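PDB 3RMQ: zinc-finger from Saccharomonospora viridis, which is of unknown function but binds a single zinc ion through one histidine and three cysteines, in a domain of the zinc-finger type. Local coordinates for residues Tyr7-Ala12 and Arg16-Thr21; Ala22-Gln27 and Pro31-Cys36; Arg93-Leu98 and Gly103-Leu108. The protein carries 1 engineered substitution. All coordinates share one frame; numbering follows the deposited sequence.

Followed from the N terminus, the chain makes three local contacts in series, none nested in another and none crossing. Contact 1 closes the beta hairpin of strands 7-12 and 15-20. Contact 2 closes the loop that follows, bringing 22-27 against strand 32-33, and the two touch directly: Val18 O probably accepts a hydrogen bond from Leu35 N at 2.9 Å. Contacts 1 and 2 each hold a ligand of the same zinc ion, His17 and Cys36. Contact 3, about 20 Å from contact 1 between centres, closes the turn between helices 88-97 and 102-109. It meets contact 2 where Arg93 CG packs on Cys36 O at 3.3 Å, joining the helical part to the zinc site.

Contact 1: residues Tyr7-Ala12 and Arg16-Thr21; sequences YLWQQA and RHVYDT. With ZN (zinc ion), chain B.
Tyr7-Ala12 and Arg16-Thr21 run antiparallel, with Leu8-Tyr19 and Gln10-His17 as the hydrogen-bonded pairs and Tyr7-Asp20, Trp9-Val18 and Gln11-Arg16 as the non-hydrogen-bonded ones. Tyr19 N to Leu8 O is the straighter approach at 2.8 Å, its donor nearly in line with the carbonyl, whereas His17 N reaches Gln10 O at 2.9 Å from above the carbonyl plane. On the face that carries Trp9, the CG2 methyl of Val18 sits over the indole, 3.4 Å from the centroid of its six-membered ring and only 5° off the normal, a close CH-pi contact. Val18 CG1 turns the other way to Tyr7 CB, so the two branches of one valine serve two aromatic neighbours. Arg16 CG and CD approach Trp9 CE3, each at 3.8 Å, from the side of the indole plane opposite Val18 CG2. Farther out, water 1 accepts from Arg16 NE and donates to Gln11 OE1, which Asp56 N also bonds; Gln11 NE2 is hydrogen-bonded to Asp48 OD1, and Arg16 NH2 to Trp54 O. On the other face the Tyr19 ring lies alongside Leu8, CE1 to Leu8 CB 3.7 Å. With chi1 at 70° its CG stands between the backbone N and carbonyl carbon, which swings the ring across the neighbouring strand toward Leu8 and Gln10. The Gln10 chain folds at chi2, and its NE2 donates to Gln11 O at 2.8 Å and also to Asp48 O. Ala12 O lies in the plane of the imidazole at its edge, 3.3 Å from both CD2 and NE2 of His17, whose ND1 binds the zinc ion at 2.1 Å. Cys36, Cys59 and Cys62 complete the site, making this a beta hairpin that supplies the histidine of a three-cysteine, one-histidine zinc centre.

Contact 2: residues Ala22-Gln27 and Pro31-Cys36; sequences ARHRVQ and PFTALC. With ZN (zinc ion), chain B.
His24 lays one face of its imidazole over Phe32 CB and the backbone N of Thr33, and this is the tightly packed part of the contact. Thr33 N stands 3.5 Å above the ring plane, displaced toward the rim near CE1. Phe32 CB lies over the same ring, 4.2 Å from its centroid and 28° off the normal, in a CH-pi contact. The two side chains cross at about a right angle, and the phenyl group of Phe32 is buried beyond the imidazole. Its CG occupies the position between backbone N and carbonyl carbon (chi1 68°), which directs the ring toward Val26. Gln10 and Ala12 of strand 7-12, together with Pro42, also border that phenyl ring. Thr33 brings CB to 3.9 Å from His24 NE2, but its hydroxyl is engaged by Thr39 OG1. Although His24 NE2 lies 3.4 Å from Thr33 O, the angle is too poor for a hydrogen bond.

The looser side begins at Val26, whose CG2 makes only a slack apolar touch with Phe32 CD1 at 4.4 Å, and continues at Arg25 and Pro31, where solvent replaces direct contact. Water 2 lies 2.6 Å from Arg25 O and 3.0 Å from Pro31 O, within reach of both carbonyls. At the far end of 31-36, Cys36 takes no part in the packing; its SG binds the zinc ion at 2.4 Å, with His17, Cys59 and Cys62 as the other ligands. The chemistry is thus one of a ring face over peptide and aliphatic atoms: the segments meet through van der Waals and CH-pi contact, and probably through the shared water, without a direct hydrogen bond between the loop and the strand leading to a metal ligand.

Contact 3: residues Arg93-Leu98 and Gly103-Leu108; sequences RLAEVL and GEVVEL
Val105 has CG1 anti to its backbone N (chi1 169°), leaving CG2 anti to the carbonyl carbon, and this setting spreads the two methyls so that each meets a different part of the segment 93-98. Leu94, likewise extended from its backbone N (chi1 -179°) and then turned at chi2, advances CD2 to 3.8 Å from Val105 CG1; the two side chains pass at a slant. The other methyl, Val105 CG2, rests on the backbone at Ala95, 3.9 Å from Ala95 CA, with the Ala95 CB methyl only slightly farther away. The same CG2 also meets Leu98 CD1 at 4.0 Å, so one valine is bordered by three residues of segment 93-98. Leu98 and Leu108 reach toward each other tip to tip, CD1 to CD1 at 3.8 Å, while a second branch of Leu108, CD2, approaches Leu94 CD2 more loosely at 4.4 Å. All of these meetings are apolar. At Ala95 the backbones come nearest, Ala95 CA to Val105 CA 6.1 Å, consistent with its small side chain, although the axes of the short helical segments stay 9.6 Å apart and their directions diverge by 119°. Leu94 O accepts from both Val97 N and Leu98 N, and Leu98 points into the interface. This is plain hydrophobic packing of two successive helices joined by a short turn. Around it, Leu94 also touches Ile64 of helix 60-69 and Trp86, Leu98 leans on Lys68 of that same helix, and Leu108 packs on Met74, Ile77 and Ala81 of helix 74-81, which places the pair against both preceding helices.

Contact 1: residues Tyr7-Ala12 and Arg16-Thr21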
loop_
_atom_site.group_PDB
_atom_site.type_symbol
_atom_site.label_atom_id
_atom_site.label_comp_id
_atom_site.label_asym_id
_atom_site.label_seq_id
_atom_site.Cartn_x
_atom_site.Cartn_y
_atom_site.Cartn_z
ATOM N N TYR A 7 -2.937 -11.780 -2.963
ATOM C CA TYR A 7 -3.076 -10.332 -2.760
ATOM C C TYR A 7 -3.708 -9.692 -3.987
ATOM O O TYR A 7 -3.310 -9.976 -5.116
ATOM C CB TYR A 7 -1.701 -9.675 -2.586
ATOM C CG TYR A 7 -0.952 -10.205 -1.379
ATOM C CD1 TYR A 7 -1.357 -9.859 -0.091
ATOM C CD2 TYR A 7 0.092 -11.117 -1.531
ATOM C CE1 TYR A 7 -0.685 -10.346 1.018
ATOM C CE2 TYR A 7 0.759 -11.622 -0.422
ATOM C CZ TYR A 7 0.347 -11.238 0.841
ATOM O OH TYR A 7 0.977 -11.720 1.968
ATOM N N LEU A 8 -4.605 -8.753 -3.755
ATOM C CA LEU A 8 -5.263 -8.044 -4.879
ATOM C C LEU A 8 -5.318 -6.561 -4.540
ATOM O O LEU A 8 -5.216 -6.179 -3.359
ATOM C CB LEU A 8 -6.688 -8.557 -5.107
ATOM C CG LEU A 8 -6.822 -9.996 -5.685
ATOM C CD1 LEU A 8 -8.245 -10.379 -5.714
ATOM C CD2 LEU A 8 -6.197 -10.059 -7.145
ATOM N N TRP A 9 -5.517 -5.739 -5.564
ATOM C CA TRP A 9 -5.636 -4.302 -5.392
ATOM C C TRP A 9 -7.091 -3.906 -5.196
ATOM O O TRP A 9 -7.994 -4.559 -5.768
ATOM C CB TRP A 9 -5.050 -3.575 -6.649
ATOM C CG TRP A 9 -3.572 -3.793 -6.773
ATOM C CD1 TRP A 9 -2.926 -4.870 -7.364
ATOM C CD2 TRP A 9 -2.535 -2.926 -6.270
ATOM N NE1 TRP A 9 -1.546 -4.700 -7.240
ATOM C CE2 TRP A 9 -1.290 -3.514 -6.605
ATOM C CE3 TRP A 9 -2.545 -1.693 -5.576
ATOM C CZ2 TRP A 9 -0.041 -2.923 -6.243
ATOM C CZ3 TRP A 9 -1.280 -1.087 -5.228
ATOM C CH2 TRP A 9 -0.073 -1.714 -5.567
ATOM N N GLN A 10 -7.316 -2.827 -4.436
ATOM C CA GLN A 10 -8.651 -2.250 -4.315
ATOM C C GLN A 10 -8.545 -0.767 -3.979
ATOM O O GLN A 10 -7.864 -0.404 -3.009
ATOM C CB GLN A 10 -9.451 -2.982 -3.209
ATOM C CG GLN A 10 -10.806 -2.318 -2.860
ATOM C CD GLN A 10 -11.756 -2.299 -4.052
ATOM O OE1 GLN A 10 -12.000 -3.345 -4.655
ATOM N NE2 GLN A 10 -12.270 -1.108 -4.417
ATOM N N GLN A 11 -9.198 0.072 -4.772
ATOM C CA GLN A 11 -9.161 1.532 -4.511
ATOM C C GLN A 11 -10.112 1.829 -3.355
ATOM O O GLN A 11 -11.262 1.309 -3.307
ATOM C CB GLN A 11 -9.610 2.323 -5.730
ATOM C CG GLN A 11 -9.531 3.870 -5.486
ATOM C CD GLN A 11 -9.804 4.637 -6.733
ATOM O OE1 GLN A 11 -8.920 4.780 -7.594
ATOM N NE2 GLN A 11 -11.046 5.105 -6.889
ATOM N N ALA A 12 -9.661 2.657 -2.409
ATOM C CA ALA A 12 -10.532 3.086 -1.315
ATOM C C ALA A 12 -9.872 4.218 -0.566
ATOM O O ALA A 12 -8.651 4.249 -0.413
ATOM C CB ALA A 12 -10.802 1.901 -0.345
ATOM N N ARG A 16 -4.989 3.475 -4.136
ATOM C CA ARG A 16 -5.188 2.105 -4.549
ATOM C C ARG A 16 -4.415 1.209 -3.561
ATOM O O ARG A 16 -3.182 1.219 -3.567
ATOM C CB ARG A 16 -4.702 1.888 -5.992
ATOM C CG ARG A 16 -5.365 0.650 -6.572
ATOM C CD ARG A 16 -4.839 0.259 -7.950
ATOM N NE ARG A 16 -5.199 1.269 -8.942
ATOM C CZ ARG A 16 -4.974 1.164 -10.261
ATOM N NH1 ARG A 16 -4.349 0.084 -10.753
ATOM N NH2 ARG A 16 -5.378 2.142 -11.091
ATOM N N HIS A 17 -5.139 0.529 -2.653
ATOM C CA HIS A 17 -4.493 -0.259 -1.600
ATOM C C HIS A 17 -4.386 -1.693 -2.056
ATOM O O HIS A 17 -4.920 -2.039 -3.128
ATOM C CB HIS A 17 -5.306 -0.207 -0.291
ATOM C CG HIS A 17 -5.347 1.149 0.342
ATOM N ND1 HIS A 17 -4.324 1.648 1.132
ATOM C CD2 HIS A 17 -6.296 2.116 0.293
ATOM C CE1 HIS A 17 -4.671 2.845 1.582
ATOM N NE2 HIS A 17 -5.857 3.158 1.068
ATOM N N VAL A 18 -3.727 -2.520 -1.243
ATOM C CA VAL A 18 -3.585 -3.952 -1.517
ATOM C C VAL A 18 -4.247 -4.606 -0.342
ATOM O O VAL A 18 -4.125 -4.101 0.815
ATOM C CB VAL A 18 -2.106 -4.404 -1.612
ATOM C CG1 VAL A 18 -2.010 -5.924 -1.725
ATOM C CG2 VAL A 18 -1.450 -3.750 -2.828
ATOM N N TYR A 19 -4.959 -5.701 -0.583
ATOM C CA TYR A 19 -5.482 -6.454 0.561
ATOM C C TYR A 19 -5.137 -7.950 0.454
ATOM O O TYR A 19 -4.859 -8.477 -0.643
ATOM C CB TYR A 19 -7.003 -6.229 0.735
ATOM C CG TYR A 19 -7.860 -6.844 -0.319
ATOM C CD1 TYR A 19 -8.020 -6.235 -1.568
ATOM C CD2 TYR A 19 -8.522 -8.046 -0.088
ATOM C CE1 TYR A 19 -8.789 -6.826 -2.562
ATOM C CE2 TYR A 19 -9.294 -8.647 -1.074
ATOM C CZ TYR A 19 -9.431 -8.026 -2.305
ATOM O OH TYR A 19 -10.204 -8.618 -3.277
ATOM N N ASP A 20 -5.148 -8.609 1.609
ATOM C CA ASP A 20 -4.885 -10.056 1.722
ATOM C C ASP A 20 -6.239 -10.769 1.506
ATOM O O ASP A 20 -7.183 -10.620 2.330
ATOM C CB ASP A 20 -4.352 -10.318 3.127
ATOM C CG ASP A 20 -3.844 -11.734 3.319
ATOM O OD1 ASP A 20 -4.315 -12.632 2.573
ATOM O OD2 ASP A 20 -2.980 -11.955 4.217
ATOM N N THR A 21 -6.358 -11.527 0.420
ATOM C CA THR A 21 -7.651 -12.109 0.052
ATOM C C THR A 21 -7.937 -13.310 0.960
ATOM O O THR A 21 -9.018 -13.885 0.859
ATOM C CB THR A 21 -7.658 -12.631 -1.397
ATOM O OG1 THR A 21 -6.760 -13.755 -1.482
ATOM C CG2 THR A 21 -7.184 -11.511 -2.394
HETATM ZN ZN ZN B . -2.456 0.992 1.745
HETATM O O HOH W 1 -6.577 3.675 -8.191
#

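Contact 2: residues Ala22-Gln27 and Pro31-Cys36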
loop_
_atom_site.group_PDB
_atom_site.type_symbol
_atom_site.label_atom_id
_atom_site.label_comp_id
_atom_site.label_asym_id
_atom_site.label_seq_id
_atom_site.Cartn_x
_atom_site.Cartn_y
_atom_site.Cartn_z
ATOM N N ALA A 22 -6.963 -13.708 1.796
ATOM C CA ALA A 22 -7.231 -14.770 2.811
ATOM C C ALA A 22 -7.868 -14.156 4.047
ATOM O O ALA A 22 -8.298 -14.894 4.940
ATOM C CB ALA A 22 -5.963 -15.471 3.228
ATOM N N ARG A 23 -7.901 -12.822 4.116
ATOM C CA ARG A 23 -8.427 -12.121 5.295
ATOM C C ARG A 23 -9.699 -11.330 5.002
ATOM O O ARG A 23 -10.560 -11.205 5.865
ATOM C CB ARG A 23 -7.391 -11.157 5.879
ATOM C CG ARG A 23 -6.127 -11.790 6.448
ATOM C CD ARG A 23 -5.100 -10.666 6.699
ATOM N NE ARG A 23 -3.849 -11.057 7.351
ATOM C CZ ARG A 23 -3.751 -11.472 8.612
ATOM N NH1 ARG A 23 -4.849 -11.627 9.346
ATOM N NH2 ARG A 23 -2.560 -11.764 9.132
ATOM N N HIS A 24 -9.823 -10.789 3.794
ATOM C CA HIS A 24 -10.960 -9.951 3.461
ATOM C C HIS A 24 -11.597 -10.288 2.131
ATOM O O HIS A 24 -10.915 -10.724 1.202
ATOM C CB HIS A 24 -10.555 -8.477 3.430
ATOM C CG HIS A 24 -9.933 -8.013 4.699
ATOM N ND1 HIS A 24 -10.681 -7.654 5.800
ATOM C CD2 HIS A 24 -8.634 -7.888 5.063
ATOM C CE1 HIS A 24 -9.863 -7.303 6.781
ATOM N NE2 HIS A 24 -8.618 -7.439 6.360
ATOM N N ARG A 25 -12.905 -10.036 2.069
ATOM C CA ARG A 25 -13.671 -9.998 0.823
ATOM C C ARG A 25 -14.126 -8.578 0.657
ATOM O O ARG A 25 -14.757 -8.049 1.562
ATOM C CB ARG A 25 -14.927 -10.839 0.991
ATOM C CG ARG A 25 -15.085 -11.928 -0.012
ATOM C CD ARG A 25 -16.091 -12.966 0.465
ATOM N NE ARG A 25 -15.626 -14.301 0.117
ATOM C CZ ARG A 25 -16.296 -15.424 0.356
ATOM N NH1 ARG A 25 -15.774 -16.585 -0.011
ATOM N NH2 ARG A 25 -17.483 -15.389 0.954
ATOM N N VAL A 26 -13.877 -7.959 -0.488
ATOM C CA VAL A 26 -14.297 -6.577 -0.697
ATOM C C VAL A 26 -15.766 -6.428 -1.092
ATOM O O VAL A 26 -16.262 -7.235 -1.869
ATOM C CB VAL A 26 -13.471 -5.945 -1.858
ATOM C CG1 VAL A 26 -14.099 -4.639 -2.296
ATOM C CG2 VAL A 26 -12.085 -5.758 -1.422
ATOM N N GLN A 27 -16.434 -5.366 -0.619
ATOM C CA GLN A 27 -17.844 -5.128 -0.949
ATOM C C GLN A 27 -18.147 -3.670 -0.671
ATOM O O GLN A 27 -17.630 -3.095 0.298
ATOM C CB GLN A 27 -18.748 -6.017 -0.107
ATOM C CG GLN A 27 -20.216 -5.594 -0.100
ATOM C CD GLN A 27 -20.960 -6.166 1.102
ATOM O OE1 GLN A 27 -20.985 -7.383 1.300
ATOM N NE2 GLN A 27 -21.525 -5.286 1.938
ATOM N N PRO A 31 -16.027 -2.164 5.396
ATOM C CA PRO A 31 -14.607 -1.838 5.608
ATOM C C PRO A 31 -13.715 -3.035 5.363
ATOM O O PRO A 31 -14.138 -4.182 5.596
ATOM C CB PRO A 31 -14.544 -1.490 7.093
ATOM C CG PRO A 31 -15.672 -2.283 7.692
ATOM C CD PRO A 31 -16.777 -2.191 6.666
ATOM N N PHE A 32 -12.492 -2.794 4.901
ATOM C CA PHE A 32 -11.469 -3.817 4.985
ATOM C C PHE A 32 -10.192 -3.157 5.447
ATOM O O PHE A 32 -10.076 -1.939 5.416
ATOM C CB PHE A 32 -11.267 -4.515 3.636
ATOM C CG PHE A 32 -10.658 -3.624 2.545
ATOM C CD1 PHE A 32 -11.466 -2.792 1.770
ATOM C CD2 PHE A 32 -9.287 -3.631 2.308
ATOM C CE1 PHE A 32 -10.903 -1.968 0.756
ATOM C CE2 PHE A 32 -8.709 -2.801 1.317
ATOM C CZ PHE A 32 -9.528 -1.961 0.527
ATOM N N THR A 33 -9.231 -3.953 5.894
ATOM C CA THR A 33 -7.975 -3.386 6.320
ATOM C C THR A 33 -6.940 -3.793 5.280
ATOM O O THR A 33 -6.773 -4.978 4.965
ATOM C CB THR A 33 -7.560 -3.922 7.698
ATOM O OG1 THR A 33 -8.564 -3.536 8.659
ATOM C CG2 THR A 33 -6.232 -3.322 8.103
ATOM N N ALA A 34 -6.262 -2.792 4.755
ATOM C CA ALA A 34 -5.239 -3.003 3.729
ATOM C C ALA A 34 -3.906 -3.498 4.332
ATOM O O ALA A 34 -3.696 -3.492 5.569
ATOM C CB ALA A 34 -5.012 -1.696 3.019
ATOM N N LEU A 35 -2.956 -3.880 3.477
ATOM C CA LEU A 35 -1.644 -4.338 3.996
ATOM C C LEU A 35 -0.972 -3.220 4.803
ATOM O O LEU A 35 -0.173 -3.465 5.715
ATOM C CB LEU A 35 -0.683 -4.734 2.860
ATOM C CG LEU A 35 -1.045 -5.920 2.020
ATOM C CD1 LEU A 35 0.165 -6.242 1.099
ATOM C CD2 LEU A 35 -1.467 -7.090 2.920
ATOM N N CYS A 36 -1.301 -1.977 4.498
ATOM C CA CYS A 36 -0.624 -0.858 5.187
ATOM C C CYS A 36 -1.221 -0.623 6.553
ATOM O O CYS A 36 -0.729 0.222 7.337
ATOM C CB CYS A 36 -0.738 0.444 4.362
ATOM S SG CYS A 36 -2.442 0.981 4.127
HETATM ZN ZN ZN B . -2.456 0.992 1.745
HETATM O O HOH W 2 -14.451 -6.223 3.447
#

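Contact 3: residues Arg93-Leu98 and Gly103-Leu108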
loop_
_atom_site.group_PDB
_atom_site.type_symbol
_atom_site.label_atom_id
_atom_site.label_comp_id
_atom_site.label_asym_id
_atom_site.label_seq_id
_atom_site.Cartn_x
_atom_site.Cartn_y
_atom_site.Cartn_z
ATOM N N ARG A 93 4.089 4.849 8.919
ATOM C CA ARG A 93 3.188 3.721 8.685
ATOM C C ARG A 93 3.951 2.511 8.061
ATOM O O ARG A 93 3.745 1.364 8.461
ATOM C CB ARG A 93 2.017 4.164 7.792
ATOM C CG ARG A 93 0.963 3.096 7.567
ATOM C CD ARG A 93 -0.272 3.702 6.763
ATOM N NE ARG A 93 -0.852 4.840 7.485
ATOM C CZ ARG A 93 -1.252 5.991 6.932
ATOM N NH1 ARG A 93 -1.159 6.185 5.628
ATOM N NH2 ARG A 93 -1.757 6.970 7.693
ATOM N N LEU A 94 4.854 2.762 7.100
ATOM C CA LEU A 94 5.642 1.658 6.509
ATOM C C LEU A 94 6.551 1.021 7.569
ATOM O O LEU A 94 6.780 -0.192 7.548
ATOM C CB LEU A 94 6.527 2.150 5.365
ATOM C CG LEU A 94 7.379 1.097 4.637
ATOM C CD1 LEU A 94 6.501 0.039 4.022
ATOM C CD2 LEU A 94 8.218 1.759 3.549
ATOM N N ALA A 95 7.110 1.834 8.462
ATOM C CA ALA A 95 7.992 1.298 9.513
ATOM C C ALA A 95 7.249 0.356 10.467
ATOM O O ALA A 95 7.867 -0.482 11.124
ATOM C CB ALA A 95 8.670 2.419 10.306
ATOM N N GLU A 96 5.936 0.499 10.559
ATOM C CA GLU A 96 5.160 -0.379 11.420
ATOM C C GLU A 96 4.991 -1.750 10.760
ATOM O O GLU A 96 4.750 -2.747 11.434
ATOM C CB GLU A 96 3.791 0.249 11.735
ATOM C CG GLU A 96 3.830 1.334 12.817
ATOM C CD GLU A 96 4.129 0.781 14.234
ATOM O OE1 GLU A 96 4.641 1.551 15.084
ATOM O OE2 GLU A 96 3.844 -0.416 14.504
ATOM N N VAL A 97 5.134 -1.784 9.438
ATOM C CA VAL A 97 4.953 -2.985 8.634
ATOM C C VAL A 97 6.253 -3.727 8.402
ATOM O O VAL A 97 6.261 -4.950 8.339
ATOM C CB VAL A 97 4.416 -2.624 7.196
ATOM C CG1 VAL A 97 4.421 -3.840 6.288
ATOM C CG2 VAL A 97 3.046 -2.006 7.262
ATOM N N LEU A 98 7.349 -3.000 8.201
ATOM C CA LEU A 98 8.635 -3.639 7.944
ATOM C C LEU A 98 9.290 -3.969 9.294
ATOM O O LEU A 98 8.882 -3.443 10.333
ATOM C CB LEU A 98 9.529 -2.744 7.089
ATOM C CG LEU A 98 8.932 -2.389 5.720
ATOM C CD1 LEU A 98 9.962 -1.672 4.884
ATOM C CD2 LEU A 98 8.479 -3.608 5.011
ATOM N N GLY A 103 15.650 3.852 10.428
ATOM C CA GLY A 103 16.598 4.437 9.501
ATOM C C GLY A 103 16.693 3.626 8.222
ATOM O O GLY A 103 16.892 4.174 7.137
ATOM N N GLU A 104 16.574 2.307 8.349
ATOM C CA GLU A 104 16.621 1.443 7.184
ATOM C C GLU A 104 15.373 1.670 6.348
ATOM O O GLU A 104 15.455 1.701 5.109
ATOM C CB GLU A 104 16.780 -0.019 7.596
ATOM C CG GLU A 104 18.169 -0.305 8.163
ATOM C CD GLU A 104 18.379 -1.758 8.549
ATOM O OE1 GLU A 104 17.480 -2.349 9.182
ATOM O OE2 GLU A 104 19.451 -2.310 8.220
ATOM N N VAL A 105 14.229 1.886 6.999
ATOM C CA VAL A 105 13.014 2.207 6.238
ATOM C C VAL A 105 13.184 3.527 5.487
ATOM O O VAL A 105 12.870 3.619 4.297
ATOM C CB VAL A 105 11.766 2.274 7.138
ATOM C CG1 VAL A 105 10.586 2.866 6.372
ATOM C CG2 VAL A 105 11.437 0.884 7.656
ATOM N N VAL A 106 13.695 4.547 6.159
ATOM C CA VAL A 106 13.838 5.842 5.513
ATOM C C VAL A 106 14.784 5.746 4.306
ATOM O O VAL A 106 14.476 6.263 3.240
ATOM C CB VAL A 106 14.284 6.919 6.491
ATOM C CG1 VAL A 106 14.499 8.246 5.761
ATOM C CG2 VAL A 106 13.227 7.099 7.588
ATOM N N GLU A 107 15.910 5.063 4.458
ATOM C CA GLU A 107 16.847 4.876 3.346
ATOM C C GLU A 107 16.201 4.134 2.175
ATOM O O GLU A 107 16.363 4.520 1.008
ATOM C CB GLU A 107 18.111 4.178 3.845
ATOM C CG GLU A 107 18.905 5.124 4.744
ATOM C CD GLU A 107 20.152 4.516 5.368
ATOM O OE1 GLU A 107 20.491 3.351 5.047
ATOM O OE2 GLU A 107 20.795 5.219 6.187
ATOM N N LEU A 108 15.430 3.098 2.495
ATOM C CA LEU A 108 14.711 2.319 1.495
ATOM C C LEU A 108 13.819 3.211 0.612
ATOM O O LEU A 108 13.809 3.085 -0.620
ATOM C CB LEU A 108 13.870 1.253 2.227
ATOM C CG LEU A 108 12.995 0.262 1.459
ATOM C CD1 LEU A 108 12.680 -0.930 2.343
ATOM C CD2 LEU A 108 11.714 0.924 0.981
#